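Telomerase reverse transcriptase (PDB 6ZDQ) probably extends chromosome ends as a reverse transcriptase, copying a template within its own RNA component into telomeric DNA repeats. Local coordinates at residues F177-E182 with F194-W199; I333-M338 with D496-T501; Y368-A373 with T414-L419; T583-N588 with S610-V615. All coordinates share one frame; numbering follows the deposited sequence.

Contact 1: F177-E182 with F194-W199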
# COMPACT_ATOMS: atom_id res chain seq x y z
N PHE A 177 -13.56 -20.46 4.14
CA PHE A 177 -14.69 -19.78 4.75
C PHE A 177 -14.78 -18.30 4.42
O PHE A 177 -15.89 -17.78 4.33
CB PHE A 177 -14.65 -19.95 6.27
CG PHE A 177 -14.72 -21.38 6.73
CD1 PHE A 177 -15.95 -21.98 6.96
CD2 PHE A 177 -13.57 -22.11 6.94
CE1 PHE A 177 -16.02 -23.29 7.38
CE2 PHE A 177 -13.64 -23.43 7.37
CZ PHE A 177 -14.87 -24.02 7.59
N TRP A 178 -13.66 -17.62 4.22
CA TRP A 178 -13.67 -16.17 4.03
C TRP A 178 -12.90 -15.79 2.78
O TRP A 178 -11.88 -16.41 2.44
CB TRP A 178 -13.06 -15.44 5.23
CG TRP A 178 -13.81 -15.64 6.51
CD1 TRP A 178 -14.94 -15.00 6.91
CD2 TRP A 178 -13.46 -16.54 7.57
NE1 TRP A 178 -15.33 -15.44 8.15
CE2 TRP A 178 -14.44 -16.39 8.58
CE3 TRP A 178 -12.43 -17.47 7.77
CZ2 TRP A 178 -14.41 -17.13 9.76
CZ3 TRP A 178 -12.40 -18.20 8.94
CH2 TRP A 178 -13.38 -18.02 9.92
N TYR A 179 -13.39 -14.77 2.08
CA TYR A 179 -12.65 -14.12 1.01
C TYR A 179 -11.83 -12.99 1.63
O TYR A 179 -12.39 -11.99 2.09
CB TYR A 179 -13.59 -13.59 -0.07
CG TYR A 179 -12.89 -12.80 -1.16
CD1 TYR A 179 -12.37 -13.44 -2.28
CD2 TYR A 179 -12.76 -11.42 -1.07
CE1 TYR A 179 -11.74 -12.72 -3.28
CE2 TYR A 179 -12.12 -10.70 -2.06
CZ TYR A 179 -11.61 -11.35 -3.16
OH TYR A 179 -10.98 -10.63 -4.15
N ILE A 180 -10.51 -13.15 1.65
CA ILE A 180 -9.62 -12.20 2.29
C ILE A 180 -9.16 -11.19 1.25
O ILE A 180 -8.64 -11.57 0.19
CB ILE A 180 -8.42 -12.91 2.95
CG1 ILE A 180 -8.89 -14.10 3.78
CG2 ILE A 180 -7.65 -11.94 3.82
CD1 ILE A 180 -8.74 -15.44 3.09
N THR A 181 -9.33 -9.90 1.55
CA THR A 181 -8.95 -8.84 0.63
C THR A 181 -8.43 -7.65 1.42
O THR A 181 -8.75 -7.46 2.59
CB THR A 181 -10.12 -8.41 -0.26
OG1 THR A 181 -9.69 -7.35 -1.14
CG2 THR A 181 -11.29 -7.92 0.58
N GLU A 182 -7.62 -6.83 0.74
CA GLU A 182 -7.11 -5.61 1.33
C GLU A 182 -8.13 -4.49 1.21
O GLU A 182 -8.90 -4.42 0.24
CB GLU A 182 -5.80 -5.19 0.66
CG GLU A 182 -4.63 -6.14 0.90
CD GLU A 182 -3.40 -5.75 0.10
OE1 GLU A 182 -3.51 -5.64 -1.14
OE2 GLU A 182 -2.33 -5.56 0.71
N PHE A 194 -14.53 -11.25 4.49
CA PHE A 194 -15.92 -11.39 4.09
C PHE A 194 -16.27 -12.87 3.96
O PHE A 194 -15.53 -13.62 3.31
CB PHE A 194 -16.19 -10.68 2.77
CG PHE A 194 -16.17 -9.19 2.87
CD1 PHE A 194 -17.30 -8.50 3.26
CD2 PHE A 194 -15.02 -8.47 2.58
CE1 PHE A 194 -17.29 -7.12 3.36
CE2 PHE A 194 -15.00 -7.09 2.68
CZ PHE A 194 -16.14 -6.42 3.07
N PRO A 195 -17.36 -13.33 4.57
CA PRO A 195 -17.76 -14.73 4.42
C PRO A 195 -17.93 -15.11 2.95
O PRO A 195 -18.46 -14.34 2.15
CB PRO A 195 -19.09 -14.81 5.17
CG PRO A 195 -19.00 -13.72 6.19
CD PRO A 195 -18.24 -12.61 5.51
N GLN A 196 -17.46 -16.31 2.61
CA GLN A 196 -17.38 -16.71 1.21
C GLN A 196 -18.75 -16.73 0.55
O GLN A 196 -18.90 -16.25 -0.58
CB GLN A 196 -16.70 -18.08 1.10
CG GLN A 196 -16.12 -18.37 -0.27
CD GLN A 196 -14.94 -17.48 -0.61
OE1 GLN A 196 -14.92 -16.81 -1.64
NE2 GLN A 196 -13.94 -17.47 0.27
N TYR A 197 -19.76 -17.29 1.22
CA TYR A 197 -21.09 -17.32 0.63
C TYR A 197 -21.67 -15.92 0.49
O TYR A 197 -22.40 -15.65 -0.47
CB TYR A 197 -22.02 -18.21 1.46
CG TYR A 197 -22.45 -17.62 2.79
CD1 TYR A 197 -21.59 -17.61 3.88
CD2 TYR A 197 -23.72 -17.07 2.94
CE1 TYR A 197 -21.99 -17.07 5.09
CE2 TYR A 197 -24.12 -16.53 4.15
CZ TYR A 197 -23.25 -16.53 5.22
OH TYR A 197 -23.64 -16.00 6.42
N LEU A 198 -21.37 -15.02 1.43
CA LEU A 198 -21.85 -13.64 1.31
C LEU A 198 -21.13 -12.90 0.19
O LEU A 198 -21.74 -12.08 -0.50
CB LEU A 198 -21.67 -12.91 2.64
CG LEU A 198 -22.62 -13.29 3.78
CD1 LEU A 198 -22.31 -12.49 5.03
CD2 LEU A 198 -24.06 -13.08 3.35
N TRP A 199 -19.83 -13.16 0.01
CA TRP A 199 -19.05 -12.42 -0.97
C TRP A 199 -19.55 -12.65 -2.39
O TRP A 199 -19.63 -11.70 -3.18
CB TRP A 199 -17.57 -12.80 -0.87
CG TRP A 199 -16.73 -12.23 -1.98
CD1 TRP A 199 -16.33 -12.87 -3.12
CD2 TRP A 199 -16.21 -10.89 -2.06
NE1 TRP A 199 -15.59 -12.02 -3.90
CE2 TRP A 199 -15.50 -10.80 -3.28
CE3 TRP A 199 -16.28 -9.77 -1.23
CZ2 TRP A 199 -14.86 -9.63 -3.68
CZ3 TRP A 199 -15.64 -8.61 -1.63
CH2 TRP A 199 -14.94 -8.55 -2.84

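Contact 2: I333-M338 with D496-T501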
# COMPACT_ATOMS: atom_id res chain seq x y z
N ILE A 333 -12.39 29.86 0.04
CA ILE A 333 -11.86 28.52 -0.21
C ILE A 333 -12.91 27.71 -0.96
O ILE A 333 -14.12 27.89 -0.79
CB ILE A 333 -11.43 27.83 1.10
CG1 ILE A 333 -10.46 28.72 1.88
CG2 ILE A 333 -10.76 26.50 0.81
CD1 ILE A 333 -11.09 29.50 3.00
N LEU A 334 -12.43 26.79 -1.81
CA LEU A 334 -13.31 25.95 -2.62
C LEU A 334 -12.68 24.56 -2.72
O LEU A 334 -11.70 24.37 -3.45
CB LEU A 334 -13.54 26.56 -3.99
CG LEU A 334 -14.84 27.36 -4.14
CD1 LEU A 334 -14.98 27.87 -5.55
CD2 LEU A 334 -16.04 26.51 -3.77
N LYS A 335 -13.24 23.60 -1.99
CA LYS A 335 -12.77 22.22 -1.99
C LYS A 335 -13.81 21.35 -2.68
O LYS A 335 -14.93 21.21 -2.19
CB LYS A 335 -12.49 21.73 -0.57
CG LYS A 335 -11.84 20.35 -0.49
CD LYS A 335 -12.86 19.25 -0.26
CE LYS A 335 -12.18 17.89 -0.19
NZ LYS A 335 -13.15 16.79 0.07
N PHE A 336 -13.45 20.77 -3.82
CA PHE A 336 -14.33 19.86 -4.55
C PHE A 336 -13.51 18.72 -5.14
O PHE A 336 -12.28 18.80 -5.24
CB PHE A 336 -15.12 20.59 -5.65
CG PHE A 336 -14.27 21.22 -6.71
CD1 PHE A 336 -13.66 22.45 -6.49
CD2 PHE A 336 -14.09 20.61 -7.94
CE1 PHE A 336 -12.88 23.04 -7.47
CE2 PHE A 336 -13.32 21.19 -8.92
CZ PHE A 336 -12.72 22.41 -8.68
N ASP A 337 -14.20 17.65 -5.52
CA ASP A 337 -13.56 16.46 -6.06
C ASP A 337 -14.43 15.85 -7.14
O ASP A 337 -15.62 16.16 -7.26
CB ASP A 337 -13.29 15.42 -4.96
CG ASP A 337 -14.56 14.89 -4.33
OD1 ASP A 337 -15.40 15.70 -3.89
OD2 ASP A 337 -14.72 13.65 -4.28
N MET A 338 -13.82 14.98 -7.94
CA MET A 338 -14.50 14.32 -9.05
C MET A 338 -14.88 12.90 -8.65
O MET A 338 -14.05 12.15 -8.13
CB MET A 338 -13.59 14.30 -10.29
CG MET A 338 -13.06 15.66 -10.69
SD MET A 338 -14.38 16.82 -11.11
CE MET A 338 -13.46 18.36 -11.21
N ASP A 496 -9.00 15.48 -6.24
CA ASP A 496 -9.53 16.50 -5.34
C ASP A 496 -8.90 17.85 -5.67
O ASP A 496 -7.69 17.95 -5.91
CB ASP A 496 -9.27 16.13 -3.88
CG ASP A 496 -9.99 14.86 -3.45
OD1 ASP A 496 -9.54 13.76 -3.85
OD2 ASP A 496 -11.00 14.95 -2.72
N PHE A 497 -9.73 18.89 -5.68
CA PHE A 497 -9.31 20.23 -6.06
C PHE A 497 -9.48 21.19 -4.89
O PHE A 497 -10.38 21.03 -4.06
CB PHE A 497 -10.12 20.75 -7.26
CG PHE A 497 -9.89 19.99 -8.54
CD1 PHE A 497 -10.40 18.71 -8.70
CD2 PHE A 497 -9.20 20.56 -9.59
CE1 PHE A 497 -10.20 18.01 -9.87
CE2 PHE A 497 -9.00 19.87 -10.77
CZ PHE A 497 -9.50 18.59 -10.91
N LEU A 498 -8.61 22.19 -4.85
CA LEU A 498 -8.66 23.21 -3.81
C LEU A 498 -8.34 24.57 -4.43
O LEU A 498 -7.45 24.68 -5.26
CB LEU A 498 -7.67 22.91 -2.68
CG LEU A 498 -7.75 23.80 -1.44
CD1 LEU A 498 -9.08 23.59 -0.72
CD2 LEU A 498 -6.59 23.53 -0.50
N LEU A 499 -9.09 25.59 -4.01
CA LEU A 499 -8.87 26.95 -4.47
C LEU A 499 -8.95 27.90 -3.29
O LEU A 499 -9.94 27.87 -2.54
CB LEU A 499 -9.89 27.35 -5.55
CG LEU A 499 -9.77 28.76 -6.12
CD1 LEU A 499 -10.03 28.75 -7.62
CD2 LEU A 499 -10.73 29.72 -5.44
N VAL A 500 -7.92 28.72 -3.11
CA VAL A 500 -7.88 29.72 -2.05
C VAL A 500 -7.50 31.05 -2.69
O VAL A 500 -6.46 31.16 -3.34
CB VAL A 500 -6.88 29.35 -0.95
CG1 VAL A 500 -6.87 30.42 0.13
CG2 VAL A 500 -7.21 27.99 -0.35
N THR A 501 -8.35 32.07 -2.50
CA THR A 501 -8.06 33.39 -3.02
C THR A 501 -8.86 34.43 -2.27
O THR A 501 -10.00 34.16 -1.88
CB THR A 501 -8.36 33.48 -4.53
OG1 THR A 501 -8.07 34.81 -4.99
CG2 THR A 501 -9.83 33.16 -4.81

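Contact 3: Y368-A373 with T414-L419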
# COMPACT_ATOMS: atom_id res chain seq x y z
N TYR A 368 14.87 7.35 -26.56
CA TYR A 368 15.76 6.39 -25.92
C TYR A 368 15.56 6.44 -24.41
O TYR A 368 15.63 7.51 -23.81
CB TYR A 368 17.22 6.67 -26.27
CG TYR A 368 17.52 6.57 -27.75
CD1 TYR A 368 17.73 5.34 -28.36
CD2 TYR A 368 17.59 7.71 -28.54
CE1 TYR A 368 17.99 5.24 -29.71
CE2 TYR A 368 17.85 7.62 -29.90
CZ TYR A 368 18.06 6.39 -30.47
OH TYR A 368 18.32 6.30 -31.82
N VAL A 369 15.30 5.28 -23.82
CA VAL A 369 15.04 5.16 -22.39
C VAL A 369 15.97 4.10 -21.81
O VAL A 369 16.25 3.08 -22.46
CB VAL A 369 13.56 4.82 -22.12
CG1 VAL A 369 13.15 3.59 -22.91
CG2 VAL A 369 13.30 4.62 -20.62
N ARG A 370 16.46 4.35 -20.60
CA ARG A 370 17.32 3.40 -19.88
C ARG A 370 17.06 3.64 -18.40
O ARG A 370 17.60 4.60 -17.82
CB ARG A 370 18.78 3.59 -20.25
CG ARG A 370 19.76 2.73 -19.48
CD ARG A 370 21.18 3.23 -19.69
NE ARG A 370 21.30 4.64 -19.36
CZ ARG A 370 22.38 5.38 -19.57
NH1 ARG A 370 23.46 4.84 -20.13
NH2 ARG A 370 22.39 6.66 -19.23
N TYR A 371 16.25 2.78 -17.79
CA TYR A 371 15.72 3.07 -16.47
C TYR A 371 16.79 2.92 -15.39
O TYR A 371 17.61 2.01 -15.42
CB TYR A 371 14.54 2.15 -16.16
CG TYR A 371 13.93 2.40 -14.79
CD1 TYR A 371 13.04 3.44 -14.59
CD2 TYR A 371 14.27 1.61 -13.70
CE1 TYR A 371 12.48 3.68 -13.35
CE2 TYR A 371 13.72 1.84 -12.45
CZ TYR A 371 12.83 2.88 -12.28
OH TYR A 371 12.28 3.11 -11.05
N TYR A 372 16.75 3.84 -14.42
CA TYR A 372 17.54 3.76 -13.21
C TYR A 372 16.71 4.34 -12.07
O TYR A 372 16.13 5.42 -12.21
CB TYR A 372 18.87 4.53 -13.34
CG TYR A 372 19.91 3.79 -14.15
CD1 TYR A 372 20.68 2.79 -13.57
CD2 TYR A 372 20.14 4.10 -15.48
CE1 TYR A 372 21.64 2.11 -14.30
CE2 TYR A 372 21.09 3.43 -16.22
CZ TYR A 372 21.84 2.43 -15.62
OH TYR A 372 22.79 1.76 -16.36
N ALA A 373 16.64 3.61 -10.96
CA ALA A 373 15.77 3.98 -9.85
C ALA A 373 16.10 5.35 -9.27
O ALA A 373 15.30 5.88 -8.48
CB ALA A 373 15.85 2.93 -8.75
N THR A 414 20.97 -4.39 -17.91
CA THR A 414 20.35 -3.10 -18.16
C THR A 414 20.75 -2.62 -19.56
O THR A 414 21.94 -2.45 -19.84
CB THR A 414 20.77 -2.07 -17.11
OG1 THR A 414 22.20 -1.94 -17.11
CG2 THR A 414 20.32 -2.52 -15.72
N LYS A 415 19.76 -2.42 -20.42
CA LYS A 415 20.00 -2.03 -21.80
C LYS A 415 19.09 -0.87 -22.18
O LYS A 415 17.98 -0.74 -21.67
CB LYS A 415 19.78 -3.21 -22.76
CG LYS A 415 20.41 -3.01 -24.13
CD LYS A 415 21.92 -2.95 -24.03
CE LYS A 415 22.53 -2.22 -25.22
NZ LYS A 415 22.17 -0.78 -25.22
N THR A 416 19.57 -0.03 -23.10
CA THR A 416 18.81 1.10 -23.59
C THR A 416 17.74 0.64 -24.58
O THR A 416 18.04 -0.12 -25.50
CB THR A 416 19.73 2.13 -24.25
OG1 THR A 416 20.38 1.52 -25.37
CG2 THR A 416 20.78 2.61 -23.27
N ILE A 417 16.51 1.11 -24.38
CA ILE A 417 15.37 0.73 -25.21
C ILE A 417 15.04 1.90 -26.13
O ILE A 417 15.00 3.05 -25.69
CB ILE A 417 14.16 0.35 -24.35
CG1 ILE A 417 14.50 -0.82 -23.42
CG2 ILE A 417 12.97 -0.01 -25.24
CD1 ILE A 417 14.85 -2.10 -24.14
N ALA A 418 14.82 1.59 -27.41
CA ALA A 418 14.45 2.59 -28.42
C ALA A 418 12.99 2.37 -28.81
O ALA A 418 12.65 1.35 -29.40
CB ALA A 418 15.37 2.50 -29.63
N LEU A 419 12.14 3.34 -28.47
CA LEU A 419 10.73 3.30 -28.81
C LEU A 419 10.38 4.50 -29.68
O LEU A 419 10.70 5.65 -29.32
CB LEU A 419 9.85 3.29 -27.55
CG LEU A 419 10.00 2.10 -26.61
CD1 LEU A 419 9.06 2.24 -25.43
CD2 LEU A 419 9.75 0.79 -27.35

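Contact 4: T583-N588 with S610-V615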
# COMPACT_ATOMS: atom_id res chain seq x y z
N THR A 583 14.68 7.14 9.31
CA THR A 583 14.19 7.56 8.01
C THR A 583 12.70 7.85 8.00
O THR A 583 12.21 8.53 7.10
CB THR A 583 14.52 6.50 6.95
OG1 THR A 583 13.89 5.27 7.30
CG2 THR A 583 16.02 6.29 6.85
N PHE A 584 11.95 7.33 8.99
CA PHE A 584 10.53 7.64 9.08
C PHE A 584 10.29 9.00 9.72
O PHE A 584 9.47 9.78 9.25
CB PHE A 584 9.80 6.54 9.86
CG PHE A 584 8.34 6.80 10.06
CD1 PHE A 584 7.42 6.48 9.07
CD2 PHE A 584 7.88 7.36 11.24
CE1 PHE A 584 6.07 6.72 9.26
CE2 PHE A 584 6.53 7.60 11.43
CZ PHE A 584 5.63 7.28 10.44
N TYR A 585 11.00 9.28 10.82
CA TYR A 585 10.87 10.58 11.48
C TYR A 585 11.29 11.71 10.55
O TYR A 585 10.56 12.69 10.37
CB TYR A 585 11.69 10.59 12.77
CG TYR A 585 11.61 11.88 13.54
CD1 TYR A 585 10.60 12.10 14.46
CD2 TYR A 585 12.54 12.89 13.34
CE1 TYR A 585 10.51 13.28 15.17
CE2 TYR A 585 12.47 14.08 14.05
CZ TYR A 585 11.46 14.27 14.96
OH TYR A 585 11.38 15.45 15.67
N GLN A 586 12.48 11.59 9.95
CA GLN A 586 12.98 12.63 9.06
C GLN A 586 12.12 12.79 7.81
O GLN A 586 12.13 13.87 7.20
CB GLN A 586 14.42 12.33 8.66
CG GLN A 586 15.39 12.34 9.84
CD GLN A 586 16.83 12.11 9.42
OE1 GLN A 586 17.11 11.85 8.25
NE2 GLN A 586 17.75 12.20 10.37
N LEU A 587 11.37 11.76 7.43
CA LEU A 587 10.52 11.87 6.24
C LEU A 587 9.17 12.50 6.57
O LEU A 587 8.57 13.15 5.70
CB LEU A 587 10.31 10.50 5.61
CG LEU A 587 10.02 10.49 4.11
CD1 LEU A 587 11.24 10.96 3.33
CD2 LEU A 587 9.59 9.11 3.65
N ASN A 588 8.68 12.34 7.80
CA ASN A 588 7.42 12.93 8.20
C ASN A 588 7.57 14.29 8.85
O ASN A 588 6.58 15.00 9.01
CB ASN A 588 6.68 11.99 9.17
CG ASN A 588 6.01 10.83 8.46
OD1 ASN A 588 4.83 10.89 8.13
ND2 ASN A 588 6.77 9.77 8.22
N SER A 610 3.88 15.00 18.66
CA SER A 610 3.10 13.86 18.18
C SER A 610 3.98 12.86 17.44
O SER A 610 3.97 11.66 17.74
CB SER A 610 1.96 14.34 17.29
OG SER A 610 1.29 13.26 16.67
N LEU A 611 4.75 13.34 16.46
CA LEU A 611 5.66 12.46 15.73
C LEU A 611 6.75 11.92 16.64
O LEU A 611 7.12 10.74 16.54
CB LEU A 611 6.27 13.21 14.54
CG LEU A 611 7.16 12.37 13.62
CD1 LEU A 611 6.39 11.20 13.04
CD2 LEU A 611 7.76 13.23 12.51
N LEU A 612 7.29 12.76 17.52
CA LEU A 612 8.39 12.33 18.39
C LEU A 612 7.92 11.29 19.39
O LEU A 612 8.54 10.23 19.53
CB LEU A 612 9.00 13.54 19.11
CG LEU A 612 10.20 13.25 20.01
CD1 LEU A 612 11.33 12.59 19.23
CD2 LEU A 612 10.68 14.52 20.70
N ARG A 613 6.82 11.56 20.10
CA ARG A 613 6.35 10.61 21.10
C ARG A 613 5.94 9.29 20.47
O ARG A 613 6.21 8.22 21.02
CB ARG A 613 5.18 11.20 21.90
CG ARG A 613 5.63 12.02 23.11
CD ARG A 613 4.44 12.54 23.90
NE ARG A 613 3.70 13.55 23.15
CZ ARG A 613 3.80 14.86 23.35
NH1 ARG A 613 4.61 15.32 24.29
NH2 ARG A 613 3.09 15.70 22.62
N LEU A 614 5.31 9.33 19.29
CA LEU A 614 4.83 8.10 18.68
C LEU A 614 5.97 7.23 18.17
O LEU A 614 5.86 6.00 18.21
CB LEU A 614 3.85 8.42 17.55
CG LEU A 614 2.37 8.34 17.93
CD1 LEU A 614 2.02 6.96 18.48
CD2 LEU A 614 2.00 9.43 18.94
N VAL A 615 7.06 7.83 17.71
CA VAL A 615 8.19 7.03 17.24
C VAL A 615 9.02 6.51 18.41
O VAL A 615 9.61 5.43 18.33
CB VAL A 615 9.04 7.83 16.24
CG1 VAL A 615 9.77 8.98 16.92
CG2 VAL A 615 10.02 6.92 15.51

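Contact 1: F177-E182 with F194-W199
Tyr179 N of strand 178-182 donates a hydrogen bond to the carbonyl oxygen of Phe194, Tyr179 N to Phe194 O being 2.7 Å. Trp178 CA adds a weak CA-H...O contact to the same oxygen. The return bond of this pair, from Phe194 N to Tyr179 O, is longer at 3.3 Å. Farther along, Gln196 N reaches Phe177 O at 2.8 Å. Together these bonds hold the base of a β-hairpin, strands 178-182 and 191-195, in the telomerase RNA-binding domain. Helix 148-177 runs into the hairpin and helix 196-214 leaves it. Pro195 is the N-cap of the departing helix, so the bond from Gln196 N ties that helix's first amide to the last helical residue of the incoming one. On the face shared by Tyr179 and Phe194, the Tyr179 ring lies flat on the indole of Trp199, its centroid 3.9 Å from that of the five-membered ring and the planes only 11° apart. Tyr179 CD2 sits above the indole, and Tyr179 CE2 reaches the benzo side at Trp199 CZ2. With CG of Tyr179 anti to its own N (chi1 175°), the phenol is carried out over that surface. Gln196, bent at its second torsion, sets OE1 3.8 Å from Tyr179 CB, next to the stack. Trp178 departs on the other face, though the CD1 edge of its indole meets Pro195 N. Strand 229-236 backs the stacked face, with Leu234 touching Trp199 and Pro236 touching Phe194.

Contact 2: I333-M338 with D496-T501
Asp496 stands beside Asp337 with both side chains pointing the same way and their carboxylate planes nearly parallel. The two OD2 atoms, of Asp337 and of Asp496, are 4.2 Å apart, close for like charges. Lys335 NZ makes a long salt bridge of 4.0 Å to Asp496 OD2, and Lys530 makes a long, weak ion pair with Asp337. Phe497 comes next and turns to the other face of the sheet. Its N donates to Phe336 O at 2.6 Å, with Phe336 N answering to Phe497 O at 3.1 Å. Phe497 CB points over the face of the Phe336 ring, 3.6 Å from the ring centroid. Phe336 has its CG between backbone N and carbonyl carbon (chi1 61°), which folds the ring back over its neighbour; the two rings are almost parallel but slid apart, with little overlap. Met338 adds a Met-aromatic contact, its SD lying obliquely to the Phe497 ring, 5.5 Å from the centroid; separately, Met338 CE packs against Phe497 CE1 at 3.5 Å. Leu498 returns to the aspartate face, where its CD1 packs alongside Ile333 CG2. Leu499 pairs with Leu334 through two backbone bonds, the one from Leu334 N to Leu499 O being 2.8 Å long, and both side chains touch Val510 of helix 504-514. Val500 closes the contact, CG2 beside Ile333 CG1. Two central antiparallel strands of a four-stranded sheet, backed by a helix and carrying facing aspartates where they pair, are characteristic of the reverse transcriptase palm; 333-338 and 496-501 are consistent with motifs A and C, which in relatives hold the metal-binding acids.

Contact 3: Y368-A373 with T414-L419
Val369 and Ile417 form the heart of this small pairing. Val369 N donates to Ile417 O at 2.9 Å, and Ile417 N returns the bond to Val369 O at 2.8 Å, a reciprocal pair. Their side chains run side by side on one face, Val369 CG1 touching Ile417 CB at 3.7 Å. That methyl is brought there because CG1 occupies the position between backbone N and carbonyl carbon (chi1 53°). On the other face Tyr368 meets Ala418, whose methyl CB lies 3.8 Å from Tyr368 CE1 and approaches the ring obliquely. Beyond the paired residues the strands become loop but stay close. The aliphatic part of Arg370 lies alongside Thr416, with Arg370 CD 3.7 Å from Thr416 CG2, and the Arg370 chain, extended at first, bends at its third torsion. Arg370 NE then sits in the plane of the Tyr372 ring, at its edge. Tyr372 itself crosses Thr414 at about a right angle, and its OH stands 3.8 Å from Thr414 OG1, while Leu395 and Ile397 touch the same tyrosine from the intervening loop. Most of these residues are exposed, so the contact is a surface one. Along the chain it falls between strand 332-337 and helix 460-477, a place consistent with the insertion that telomerases carry in their fingers domain. The two-stranded antiparallel sheet, strands 367-369 and 417-419, rests by its Val369 and Ile417 face on the long helix 263-296, where Val369 meets Pro281 and Ile417 meets Glu277.

Contact 4: T583-N588 with S610-V615
Leu611 is set among Phe584, Tyr585 and Asn588, one helix pushing a leucine at a turn of the other. The two helices, 574-588 and 602-626, run antiparallel with their local axes 10.5 Å apart, and belong to a helical C-terminal region consistent with the thumb, or C-terminal extension, of telomerase reverse transcriptases. Apolar packing makes up the whole direct contact, since no hydrogen bond passes between the segments. Leu611 has CG anti to its N (chi1 -176°), which sends the branched end across the gap: CG lies 3.6 Å from Tyr585 CD1, while CD1 of the leucine turns to Phe584 CE2 at 3.9 Å. Its other methyl, CD2, meets Asn588 CB at 3.7 Å. The Tyr585 ring is approached along the CD1 and CE1 side by three residues of the opposite helix, for Leu612 CD1 comes within 4.2 Å of Tyr585 CE1 and Val615 CG1 close to Tyr585 CD1; all of these come at an oblique angle to the ring. Leu612 continues outward to Ile669 and Ile672 of helix 662-676, so the packing extends into a third helix. Polar bonds serve the frame around this patch. The hydroxyl of Tyr585 is hydrogen-bonded to Thr648 OG1 of helix 634-656, fixing the far end of the ring whose near side packs on the leucine. Asn588 folds back on its own helix so that its amide nitrogen lies over one face of the Phe584 ring. There Asn588 ND2 donates to Phe584 O at 2.9 Å, and Asn588 N reaches the same oxygen from the opposite face of the carbonyl plane.

Along the chain contact 1 comes first, contact 3 lies within the span bracketed by the two strands of contact 2, and contact 4 follows last. Contacts 2 and 3 both fall in the reverse transcriptase domain, yet their centres are 38 Å apart: one is in the four-stranded sheet of the palm-like region, the other a separate two-stranded one on helix 263-296. Contact 1 belongs to the RNA-binding domain, and contact 4 to the C-terminal helices. No two contacts touch; contacts 3 and 4 come nearest, about 13 Å between closest atoms. RNA-binding hairpin, probable palm, probable fingers insertion and probable thumb helices are thus each held by their own local contact.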